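Local coordinates for Serine/threonine-protein phosphatase 2A regulatory subunit B'' subunit alpha (Homo sapiens, PDB 4I5J) that acts as a calcium-binding regulatory subunit of protein phosphatase 2A and might modulate the substrate selectivity, activity and localization of the catalytic enzyme, at residues R74-K79 / W195-D200; I68-N73 / F179-E184; D185-T190 / M262-Y267. All coordinates share one frame; numbering follows the deposited sequence.

Contact 1 of 3, residues R74-K79 / W195-D200; sequences RSWSGK and WFRCMD. With CA (calcium ion), chain B.
Trp-76 and Arg-197 carry this contact between them. The guanidinium of Arg-197 lies flat on one face of the Trp-76 indole, with the planes 15° apart and the centres separated by 4.1 Å. The two side chains run antiparallel, with the guanidinium over the CE3 and CD2 side of the ring. Arg-197 CD sits over the six-membered ring, 4.0 Å from its centroid, and makes a CH-pi contact there. Closest of all is Arg-197 NH1, which lies 3.6 Å from Trp-76 CE3. Arg-197 NH2 reaches back to the base of the indole, 3.8 Å from Trp-76 CB. The guanidinium carbon is off-centre: Arg-197 CZ is 4.2 Å from the centroid of the six-membered ring, and the cation-pi contact is tilted 30° from the normal.

Helix 189-199, which carries Arg-197, is the entering helix of an EF-hand. Asp-200 follows as the first residue of the calcium loop, and its OD1 binds the calcium ion at 2.3 Å. Asp-202, Asp-204, Glu-211, the backbone O of Val-206 and water 1 also bind the metal. Asp-200 OD2 accepts from Gly-205 N, which probably helps to hold the carboxylate in place.

The arginine spans the gap because its chain is extended from CG to NE (chi3 173°). Glu-193, one turn earlier on the helix, forms a salt bridge with Arg-197 NE. It probably limits rotation of the guanidinium and tempers its charge. Trp-76 also touches Thr-190, Glu-193 and Tyr-194 of this helix. Its own loop is shaped by two successive ST turns. In them Ser-75 OG accepts from Ser-77 N, and Ser-77 OG accepts from Lys-79 N at 3.1 Å. The Ser-77 hydroxyl also donates to Ser-75 OG.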
loop_
_atom_site.group_PDB
_atom_site.type_symbol
_atom_site.label_atom_id
_atom_site.label_comp_id
_atom_site.label_asym_id
_atom_site.label_seq_id
_atom_site.Cartn_x
_atom_site.Cartn_y
_atom_site.Cartn_z
ATOM N N ARG A 74 -6.251 -6.971 6.776
ATOM C CA ARG A 74 -6.748 -5.612 7.018
ATOM C C ARG A 74 -6.463 -5.024 8.409
ATOM O O ARG A 74 -6.550 -3.806 8.608
ATOM C CB ARG A 74 -8.246 -5.562 6.718
ATOM C CG ARG A 74 -8.560 -5.794 5.252
ATOM C CD ARG A 74 -8.184 -4.585 4.414
ATOM N NE ARG A 74 -8.873 -3.398 4.903
ATOM C CZ ARG A 74 -10.147 -3.118 4.646
ATOM N NH1 ARG A 74 -10.870 -3.937 3.893
ATOM N NH2 ARG A 74 -10.699 -2.017 5.144
ATOM N N SER A 75 -6.149 -5.888 9.368
ATOM C CA SER A 75 -5.766 -5.447 10.706
ATOM C C SER A 75 -4.315 -4.973 10.767
ATOM O O SER A 75 -3.881 -4.456 11.795
ATOM C CB SER A 75 -5.926 -6.604 11.691
ATOM O OG SER A 75 -4.902 -7.570 11.482
ATOM N N TRP A 76 -3.555 -5.186 9.688
ATOM C CA TRP A 76 -2.132 -4.824 9.649
ATOM C C TRP A 76 -1.304 -5.547 10.711
ATOM O O TRP A 76 -0.178 -5.163 10.980
ATOM C CB TRP A 76 -1.935 -3.322 9.820
ATOM C CG TRP A 76 -2.358 -2.519 8.658
ATOM C CD1 TRP A 76 -3.600 -2.484 8.090
ATOM C CD2 TRP A 76 -1.548 -1.591 7.922
ATOM N NE1 TRP A 76 -3.607 -1.609 7.029
ATOM C CE2 TRP A 76 -2.363 -1.044 6.905
ATOM C CE3 TRP A 76 -0.215 -1.180 8.017
ATOM C CZ2 TRP A 76 -1.888 -0.103 5.995
ATOM C CZ3 TRP A 76 0.260 -0.260 7.106
ATOM C CH2 TRP A 76 -0.575 0.271 6.107
ATOM N N SER A 77 -1.860 -6.601 11.293
ATOM C CA SER A 77 -1.190 -7.365 12.342
ATOM C C SER A 77 -0.020 -8.222 11.846
ATOM O O SER A 77 0.804 -8.674 12.640
ATOM C CB SER A 77 -2.211 -8.284 13.018
ATOM O OG SER A 77 -2.665 -9.271 12.107
ATOM N N GLY A 78 0.044 -8.477 10.543
ATOM C CA GLY A 78 1.041 -9.393 10.006
ATOM C C GLY A 78 0.624 -10.844 10.193
ATOM O O GLY A 78 1.385 -11.765 9.900
ATOM N N LYS A 79 -0.596 -11.041 10.682
ATOM C CA LYS A 79 -1.140 -12.378 10.906
ATOM C C LYS A 79 -2.541 -12.475 10.290
ATOM O O LYS A 79 -3.482 -11.808 10.735
ATOM C CB LYS A 79 -1.168 -12.710 12.412
ATOM C CG LYS A 79 0.217 -12.635 13.079
ATOM C CD LYS A 79 0.216 -13.160 14.509
ATOM C CE LYS A 79 1.621 -13.118 15.115
ATOM N NZ LYS A 79 1.657 -13.410 16.588
ATOM N N TRP A 195 -2.145 6.014 3.812
ATOM C CA TRP A 195 -1.934 7.466 3.803
ATOM C C TRP A 195 -2.468 8.121 5.063
ATOM O O TRP A 195 -1.934 9.135 5.512
ATOM C CB TRP A 195 -2.516 8.119 2.553
ATOM C CG TRP A 195 -1.868 7.570 1.351
ATOM C CD1 TRP A 195 -2.447 6.799 0.387
ATOM C CD2 TRP A 195 -0.480 7.669 1.011
ATOM N NE1 TRP A 195 -1.506 6.426 -0.541
ATOM C CE2 TRP A 195 -0.292 6.948 -0.183
ATOM C CE3 TRP A 195 0.619 8.302 1.599
ATOM C CZ2 TRP A 195 0.954 6.858 -0.818
ATOM C CZ3 TRP A 195 1.858 8.209 0.981
ATOM C CH2 TRP A 195 2.014 7.493 -0.218
ATOM N N PHE A 196 -3.499 7.525 5.655
ATOM C CA PHE A 196 -4.016 8.046 6.916
ATOM C C PHE A 196 -2.956 7.917 8.005
ATOM O O PHE A 196 -2.732 8.855 8.754
ATOM C CB PHE A 196 -5.287 7.329 7.343
ATOM C CG PHE A 196 -5.903 7.905 8.584
ATOM C CD1 PHE A 196 -6.901 8.868 8.491
ATOM C CD2 PHE A 196 -5.473 7.501 9.844
ATOM C CE1 PHE A 196 -7.468 9.419 9.628
ATOM C CE2 PHE A 196 -6.025 8.061 10.994
ATOM C CZ PHE A 196 -7.024 9.013 10.891
ATOM N N ARG A 197 -2.303 6.757 8.100
ATOM C CA ARG A 197 -1.263 6.572 9.111
ATOM C C ARG A 197 -0.097 7.538 8.886
ATOM O O ARG A 197 0.584 7.950 9.837
ATOM C CB ARG A 197 -0.720 5.145 9.027
ATOM C CG ARG A 197 -1.551 4.123 9.737
ATOM C CD ARG A 197 -1.279 2.725 9.196
ATOM N NE ARG A 197 -1.985 1.753 10.016
ATOM C CZ ARG A 197 -1.382 0.907 10.839
ATOM N NH1 ARG A 197 -0.052 0.890 10.925
ATOM N NH2 ARG A 197 -2.113 0.060 11.550
ATOM N N CYS A 198 0.176 7.866 7.620
ATOM C CA CYS A 198 1.253 8.825 7.353
ATOM C C CYS A 198 0.845 10.236 7.778
ATOM O O CYS A 198 1.656 10.975 8.328
ATOM C CB CYS A 198 1.644 8.836 5.880
ATOM S SG CYS A 198 2.454 7.341 5.356
ATOM N N MET A 199 -0.410 10.601 7.527
ATOM C CA MET A 199 -0.904 11.930 7.908
ATOM C C MET A 199 -1.173 12.067 9.396
ATOM O O MET A 199 -1.106 13.173 9.943
ATOM C CB MET A 199 -2.157 12.308 7.121
ATOM C CG MET A 199 -1.870 12.544 5.637
ATOM S SD MET A 199 -3.238 13.375 4.795
ATOM C CE MET A 199 -3.134 14.985 5.613
ATOM N N ASP A 200 -1.467 10.955 10.060
ATOM C CA ASP A 200 -1.716 11.004 11.497
ATOM C C ASP A 200 -0.398 11.134 12.248
ATOM O O ASP A 200 0.049 10.190 12.897
ATOM C CB ASP A 200 -2.481 9.759 11.956
ATOM C CG ASP A 200 -2.929 9.849 13.403
ATOM O OD1 ASP A 200 -2.802 10.928 14.001
ATOM O OD2 ASP A 200 -3.408 8.836 13.947
HETATM CA CA CA B . -3.457 12.921 14.889
HETATM O O HOH W 1 -4.025 14.772 16.339
#

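Contact 2 of 3, residues I68-N73 / F179-E184; sequences IFYTVN and FLISEE
Tyr-70 and Ile-181 mark the nearest approach of two helix ends, with their CA atoms 8.9 Å apart. Tyr-70 lies in the last turn of helix 54-72, and residues 179-184 close helix 173-184. The tyrosine ring bridges the gap. Its CG is anti to the backbone N (chi1 -174°), which sends the ring out from its own helix to the other one. Ile-181 covers one face of the ring. Its CG2 is 3.5 Å from Tyr-70 CZ. The same methyl makes a CH-pi contact with the ring, 29° off the normal. Ser-182 comes in at the edge, in the ring plane. Tyr-70 OH donates to Ser-182 OG across 2.6 Å. Ser-182 OG is also bonded to Trp-178 O, one turn back on its helix. The Trp-178 ring meets the Tyr-70 ring as well. This buried contact joins the first EF-hand region to the following pair, away from the calcium site. Asn-188 ND2 adds a weak bond to Tyr-70 OH. The phenol and serine hydroxyls thus form a short hydrogen-bonded chain that ends on a backbone carbonyl. Both are satisfied inside the protein, and the bond at the ring edge probably restrains the tyrosine that the isoleucine packs upon.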
loop_
_atom_site.group_PDB
_atom_site.type_symbol
_atom_site.label_atom_id
_atom_site.label_comp_id
_atom_site.label_asym_id
_atom_site.label_seq_id
_atom_site.Cartn_x
_atom_site.Cartn_y
_atom_site.Cartn_z
ATOM N N ILE A 68 -0.845 -10.308 -1.154
ATOM C CA ILE A 68 -1.824 -11.069 -0.380
ATOM C C ILE A 68 -2.067 -10.311 0.932
ATOM O O ILE A 68 -3.206 -9.956 1.255
ATOM C CB ILE A 68 -1.312 -12.511 -0.096
ATOM C CG1 ILE A 68 -1.444 -13.412 -1.335
ATOM C CG2 ILE A 68 -2.100 -13.147 1.050
ATOM C CD1 ILE A 68 -0.589 -14.720 -1.255
ATOM N N PHE A 69 -1.001 -10.005 1.666
ATOM C CA PHE A 69 -1.175 -9.310 2.940
ATOM C C PHE A 69 -1.751 -7.931 2.785
ATOM O O PHE A 69 -2.562 -7.488 3.615
ATOM C CB PHE A 69 0.116 -9.300 3.759
ATOM C CG PHE A 69 0.338 -10.585 4.478
ATOM C CD1 PHE A 69 0.651 -11.740 3.766
ATOM C CD2 PHE A 69 0.124 -10.679 5.837
ATOM C CE1 PHE A 69 0.814 -12.951 4.422
ATOM C CE2 PHE A 69 0.285 -11.888 6.490
ATOM C CZ PHE A 69 0.634 -13.021 5.770
ATOM N N TYR A 70 -1.336 -7.252 1.724
ATOM C CA TYR A 70 -1.825 -5.909 1.457
ATOM C C TYR A 70 -3.353 -5.894 1.403
ATOM O O TYR A 70 -4.000 -5.038 1.997
ATOM C CB TYR A 70 -1.258 -5.410 0.131
ATOM C CG TYR A 70 -1.570 -3.972 -0.183
ATOM C CD1 TYR A 70 -0.656 -2.972 0.112
ATOM C CD2 TYR A 70 -2.771 -3.611 -0.767
ATOM C CE1 TYR A 70 -0.927 -1.650 -0.180
ATOM C CE2 TYR A 70 -3.058 -2.274 -1.067
ATOM C CZ TYR A 70 -2.137 -1.311 -0.774
ATOM O OH TYR A 70 -2.404 0.011 -1.063
ATOM N N THR A 71 -3.923 -6.854 0.688
ATOM C CA THR A 71 -5.358 -6.901 0.470
ATOM C C THR A 71 -6.097 -7.668 1.566
ATOM O O THR A 71 -7.189 -7.289 1.979
ATOM C CB THR A 71 -5.638 -7.548 -0.887
ATOM O OG1 THR A 71 -5.080 -6.726 -1.911
ATOM C CG2 THR A 71 -7.118 -7.722 -1.135
ATOM N N VAL A 72 -5.510 -8.753 2.047
ATOM C CA VAL A 72 -6.231 -9.634 2.968
ATOM C C VAL A 72 -6.071 -9.237 4.448
ATOM O O VAL A 72 -7.043 -9.198 5.207
ATOM C CB VAL A 72 -5.799 -11.103 2.759
ATOM C CG1 VAL A 72 -6.474 -12.004 3.752
ATOM C CG2 VAL A 72 -6.122 -11.536 1.321
ATOM N N ASN A 73 -4.849 -8.930 4.854
ATOM C CA ASN A 73 -4.568 -8.666 6.262
ATOM C C ASN A 73 -4.954 -7.257 6.745
ATOM O O ASN A 73 -4.096 -6.460 7.111
ATOM C CB ASN A 73 -3.094 -8.928 6.531
ATOM C CG ASN A 73 -2.744 -8.790 7.980
ATOM O OD1 ASN A 73 -1.699 -8.233 8.322
ATOM N ND2 ASN A 73 -3.623 -9.287 8.852
ATOM N N PHE A 179 4.135 0.753 -0.584
ATOM C CA PHE A 179 4.196 2.122 -1.060
ATOM C C PHE A 179 3.681 2.234 -2.492
ATOM O O PHE A 179 2.760 3.006 -2.762
ATOM C CB PHE A 179 5.622 2.687 -1.010
ATOM C CG PHE A 179 5.761 3.973 -1.763
ATOM C CD1 PHE A 179 5.335 5.166 -1.194
ATOM C CD2 PHE A 179 6.270 3.992 -3.060
ATOM C CE1 PHE A 179 5.427 6.360 -1.892
ATOM C CE2 PHE A 179 6.372 5.186 -3.771
ATOM C CZ PHE A 179 5.951 6.370 -3.191
ATOM N N LEU A 180 4.275 1.477 -3.416
ATOM C CA LEU A 180 3.909 1.616 -4.828
ATOM C C LEU A 180 2.406 1.424 -5.052
ATOM O O LEU A 180 1.774 2.253 -5.716
ATOM C CB LEU A 180 4.716 0.660 -5.715
ATOM C CG LEU A 180 4.559 0.798 -7.235
ATOM C CD1 LEU A 180 5.682 0.066 -7.973
ATOM C CD2 LEU A 180 3.265 0.203 -7.728
ATOM N N ILE A 181 1.846 0.332 -4.522
ATOM C CA ILE A 181 0.424 0.047 -4.707
ATOM C C ILE A 181 -0.441 1.178 -4.148
ATOM O O ILE A 181 -1.449 1.574 -4.748
ATOM C CB ILE A 181 0.037 -1.304 -4.079
ATOM C CG1 ILE A 181 0.808 -2.430 -4.780
ATOM C CG2 ILE A 181 -1.472 -1.543 -4.194
ATOM C CD1 ILE A 181 0.605 -3.799 -4.158
ATOM N N SER A 182 -0.017 1.729 -3.013
ATOM C CA SER A 182 -0.800 2.750 -2.333
ATOM C C SER A 182 -0.692 4.093 -3.033
ATOM O O SER A 182 -1.626 4.898 -2.999
ATOM C CB SER A 182 -0.340 2.863 -0.881
ATOM O OG SER A 182 -0.614 1.635 -0.215
ATOM N N GLU A 183 0.457 4.341 -3.660
ATOM C CA GLU A 183 0.670 5.612 -4.331
ATOM C C GLU A 183 -0.134 5.655 -5.635
ATOM O O GLU A 183 -0.710 6.683 -6.000
ATOM C CB GLU A 183 2.162 5.844 -4.573
ATOM C CG GLU A 183 2.534 7.292 -4.874
ATOM C CD GLU A 183 2.561 7.568 -6.357
ATOM O OE1 GLU A 183 2.797 8.735 -6.740
ATOM O OE2 GLU A 183 2.356 6.612 -7.140
ATOM N N GLU A 184 -0.223 4.515 -6.301
ATOM C CA GLU A 184 -0.930 4.443 -7.571
ATOM C C GLU A 184 -2.438 4.297 -7.430
ATOM O O GLU A 184 -3.183 4.754 -8.292
ATOM C CB GLU A 184 -0.362 3.303 -8.414
ATOM C CG GLU A 184 1.138 3.449 -8.616
ATOM C CD GLU A 184 1.686 2.574 -9.730
ATOM O OE1 GLU A 184 1.122 1.477 -9.970
ATOM O OE2 GLU A 184 2.685 2.991 -10.366
#

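Contact 3 of 3, residues D185-T190 / M262-Y267; sequences DKRNPT and MAHIFY
The turn leading into the EF-hand's entering helix 189-199 packs here against the start of helix 263-271, where Lys-186 and Arg-187 meet His-264 and Tyr-267. The backbones come close, with Lys-186 CA 5.1 Å from His-264 CA. Lys-186 CB touches His-264 CB at 3.5 Å. Further along, Lys-186 CD rests 3.8 Å from Tyr-267 CB. Lys-186 NZ then turns away (chi4 64°) to a weak hydrogen bond with Glu-183 O and a long, weak ion pair with Asp-268.

Arg-187 lies over one face of the imidazole. Guanidinium and ring are stacked, with centres 4.0 Å apart and planes at 23°. Arg-187 NH2 is 3.5 Å from His-264 NE2, but the angle is poor and no hydrogen bond forms. His-264 has CG between its backbone N and carbonyl carbon (chi1 58°), which puts the imidazole where Arg-187 can lie on its face. Water 2 donates to Lys-186 O at 2.6 Å and has a weak bond to His-264 ND1. Arg-187 N bonds to Asp-185 OD1, which makes an Asx turn. Asn-188 is the N-cap, and its OD1 accepts from Ser-191 N and weakly from Thr-190 N. With a guanidinium stacked on its face, His-264 would probably be less inclined to take up a second proton.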
loop_
_atom_site.group_PDB
_atom_site.type_symbol
_atom_site.label_atom_id
_atom_site.label_comp_id
_atom_site.label_asym_id
_atom_site.label_seq_id
_atom_site.Cartn_x
_atom_site.Cartn_y
_atom_site.Cartn_z
ATOM N N ASP A 185 -2.881 3.660 -6.348
ATOM C CA ASP A 185 -4.305 3.412 -6.139
ATOM C C ASP A 185 -4.786 3.924 -4.782
ATOM O O ASP A 185 -4.717 3.202 -3.796
ATOM C CB ASP A 185 -4.574 1.907 -6.229
ATOM C CG ASP A 185 -6.035 1.562 -5.998
ATOM O OD1 ASP A 185 -6.882 2.493 -6.006
ATOM O OD2 ASP A 185 -6.336 0.353 -5.824
ATOM N N LYS A 186 -5.299 5.147 -4.712
ATOM C CA LYS A 186 -5.793 5.635 -3.427
ATOM C C LYS A 186 -7.283 5.347 -3.235
ATOM O O LYS A 186 -7.954 6.051 -2.479
ATOM C CB LYS A 186 -5.501 7.134 -3.230
ATOM C CG LYS A 186 -4.033 7.496 -3.074
ATOM C CD LYS A 186 -3.830 8.978 -2.852
ATOM C CE LYS A 186 -2.355 9.374 -2.942
ATOM N NZ LYS A 186 -1.724 9.150 -4.305
ATOM N N ARG A 187 -7.804 4.306 -3.884
ATOM C CA ARG A 187 -9.239 4.021 -3.761
ATOM C C ARG A 187 -9.523 2.742 -3.018
ATOM O O ARG A 187 -10.660 2.461 -2.668
ATOM C CB ARG A 187 -9.921 4.005 -5.125
ATOM C CG ARG A 187 -9.682 5.290 -5.870
ATOM C CD ARG A 187 -10.714 5.545 -6.927
ATOM N NE ARG A 187 -10.254 6.618 -7.798
ATOM C CZ ARG A 187 -11.060 7.448 -8.448
ATOM N NH1 ARG A 187 -12.372 7.327 -8.321
ATOM N NH2 ARG A 187 -10.551 8.399 -9.220
ATOM N N ASN A 188 -8.486 1.960 -2.762
ATOM C CA ASN A 188 -8.685 0.745 -2.008
ATOM C C ASN A 188 -8.503 1.029 -0.520
ATOM O O ASN A 188 -7.835 1.991 -0.145
ATOM C CB ASN A 188 -7.780 -0.382 -2.541
ATOM C CG ASN A 188 -6.405 -0.352 -1.961
ATOM O OD1 ASN A 188 -6.210 -0.730 -0.806
ATOM N ND2 ASN A 188 -5.421 0.074 -2.765
ATOM N N PRO A 189 -9.103 0.208 0.342
ATOM C CA PRO A 189 -9.067 0.563 1.766
ATOM C C PRO A 189 -7.683 0.449 2.433
ATOM O O PRO A 189 -7.450 1.118 3.441
ATOM C CB PRO A 189 -10.047 -0.429 2.391
ATOM C CG PRO A 189 -10.040 -1.598 1.451
ATOM C CD PRO A 189 -9.905 -1.004 0.087
ATOM N N THR A 190 -6.779 -0.376 1.904
ATOM C CA THR A 190 -5.458 -0.455 2.508
ATOM C C THR A 190 -4.699 0.832 2.251
ATOM O O THR A 190 -4.062 1.396 3.148
ATOM C CB THR A 190 -4.631 -1.638 1.978
ATOM O OG1 THR A 190 -5.315 -2.860 2.257
ATOM C CG2 THR A 190 -3.271 -1.677 2.665
ATOM N N MET A 262 -14.027 10.089 -1.236
ATOM C CA MET A 262 -13.148 11.002 -1.972
ATOM C C MET A 262 -11.753 11.143 -1.349
ATOM O O MET A 262 -11.038 12.128 -1.601
ATOM C CB MET A 262 -13.802 12.383 -2.102
ATOM C CG MET A 262 -14.203 12.754 -3.529
ATOM S SD MET A 262 -15.343 11.577 -4.292
ATOM C CE MET A 262 -16.808 11.784 -3.279
ATOM N N ALA A 263 -11.366 10.142 -0.561
ATOM C CA ALA A 263 -10.117 10.185 0.191
ATOM C C ALA A 263 -8.920 10.533 -0.683
ATOM O O ALA A 263 -8.003 11.222 -0.240
ATOM C CB ALA A 263 -9.884 8.868 0.908
ATOM N N HIS A 264 -8.936 10.072 -1.931
ATOM C CA HIS A 264 -7.799 10.277 -2.820
ATOM C C HIS A 264 -7.612 11.743 -3.167
ATOM O O HIS A 264 -6.483 12.211 -3.333
ATOM C CB HIS A 264 -7.933 9.431 -4.097
ATOM C CG HIS A 264 -9.175 9.704 -4.883
ATOM N ND1 HIS A 264 -10.421 9.269 -4.478
ATOM C CD2 HIS A 264 -9.367 10.350 -6.057
ATOM C CE1 HIS A 264 -11.326 9.648 -5.362
ATOM N NE2 HIS A 264 -10.712 10.308 -6.329
ATOM N N ILE A 265 -8.718 12.466 -3.273
ATOM C CA ILE A 265 -8.656 13.894 -3.544
ATOM C C ILE A 265 -8.085 14.636 -2.349
ATOM O O ILE A 265 -7.173 15.457 -2.497
ATOM C CB ILE A 265 -10.033 14.446 -3.894
ATOM C CG1 ILE A 265 -10.487 13.858 -5.234
ATOM C CG2 ILE A 265 -9.989 15.947 -3.975
ATOM C CD1 ILE A 265 -11.827 14.393 -5.693
ATOM N N PHE A 266 -8.633 14.343 -1.173
ATOM C CA PHE A 266 -8.124 14.839 0.108
ATOM C C PHE A 266 -6.605 14.639 0.183
ATOM O O PHE A 266 -5.836 15.593 0.325
ATOM C CB PHE A 266 -8.822 14.061 1.231
ATOM C CG PHE A 266 -8.457 14.505 2.632
ATOM C CD1 PHE A 266 -9.075 15.596 3.216
ATOM C CD2 PHE A 266 -7.537 13.795 3.378
ATOM C CE1 PHE A 266 -8.762 15.983 4.506
ATOM C CE2 PHE A 266 -7.221 14.183 4.671
ATOM C CZ PHE A 266 -7.829 15.270 5.231
ATOM N N TYR A 267 -6.169 13.399 0.011
ATOM C CA TYR A 267 -4.741 13.076 0.062
ATOM C C TYR A 267 -3.855 13.852 -0.939
ATOM O O TYR A 267 -2.804 14.392 -0.571
ATOM C CB TYR A 267 -4.544 11.556 -0.084
ATOM C CG TYR A 267 -5.056 10.759 1.110
ATOM C CD1 TYR A 267 -5.645 9.517 0.940
ATOM C CD2 TYR A 267 -4.927 11.247 2.408
ATOM C CE1 TYR A 267 -6.097 8.787 2.011
ATOM C CE2 TYR A 267 -5.382 10.519 3.499
ATOM C CZ TYR A 267 -5.972 9.295 3.294
ATOM O OH TYR A 267 -6.422 8.551 4.366
HETATM O O HOH W 2 -10.396 6.880 -2.122
#

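In the fold
Contacts 1 and 2 have centres about 11 Å apart, contacts 2 and 3 about 12 Å, and contacts 1 and 3 about 14 Å. Contacts 1 and 3 both use helix 189-199, the entering helix of the calcium-binding EF-hand. Helix 173-184 of contact 2 comes directly before it. Along the chain, contact 1 crosses each of the others, whereas contact 2 closes before contact 3 opens. The three are joined directly: Trp-195 NE1 bonds Ser-182 O, Tyr-70 O bonds Thr-190 OG1, and Trp-195 packs on Tyr-267. Together, in this EF-hand-containing part of a longer subunit, they link helix 189-199 and its neighbour to both the N-terminal EF-hand region and helix 263-271 near the C-terminal end.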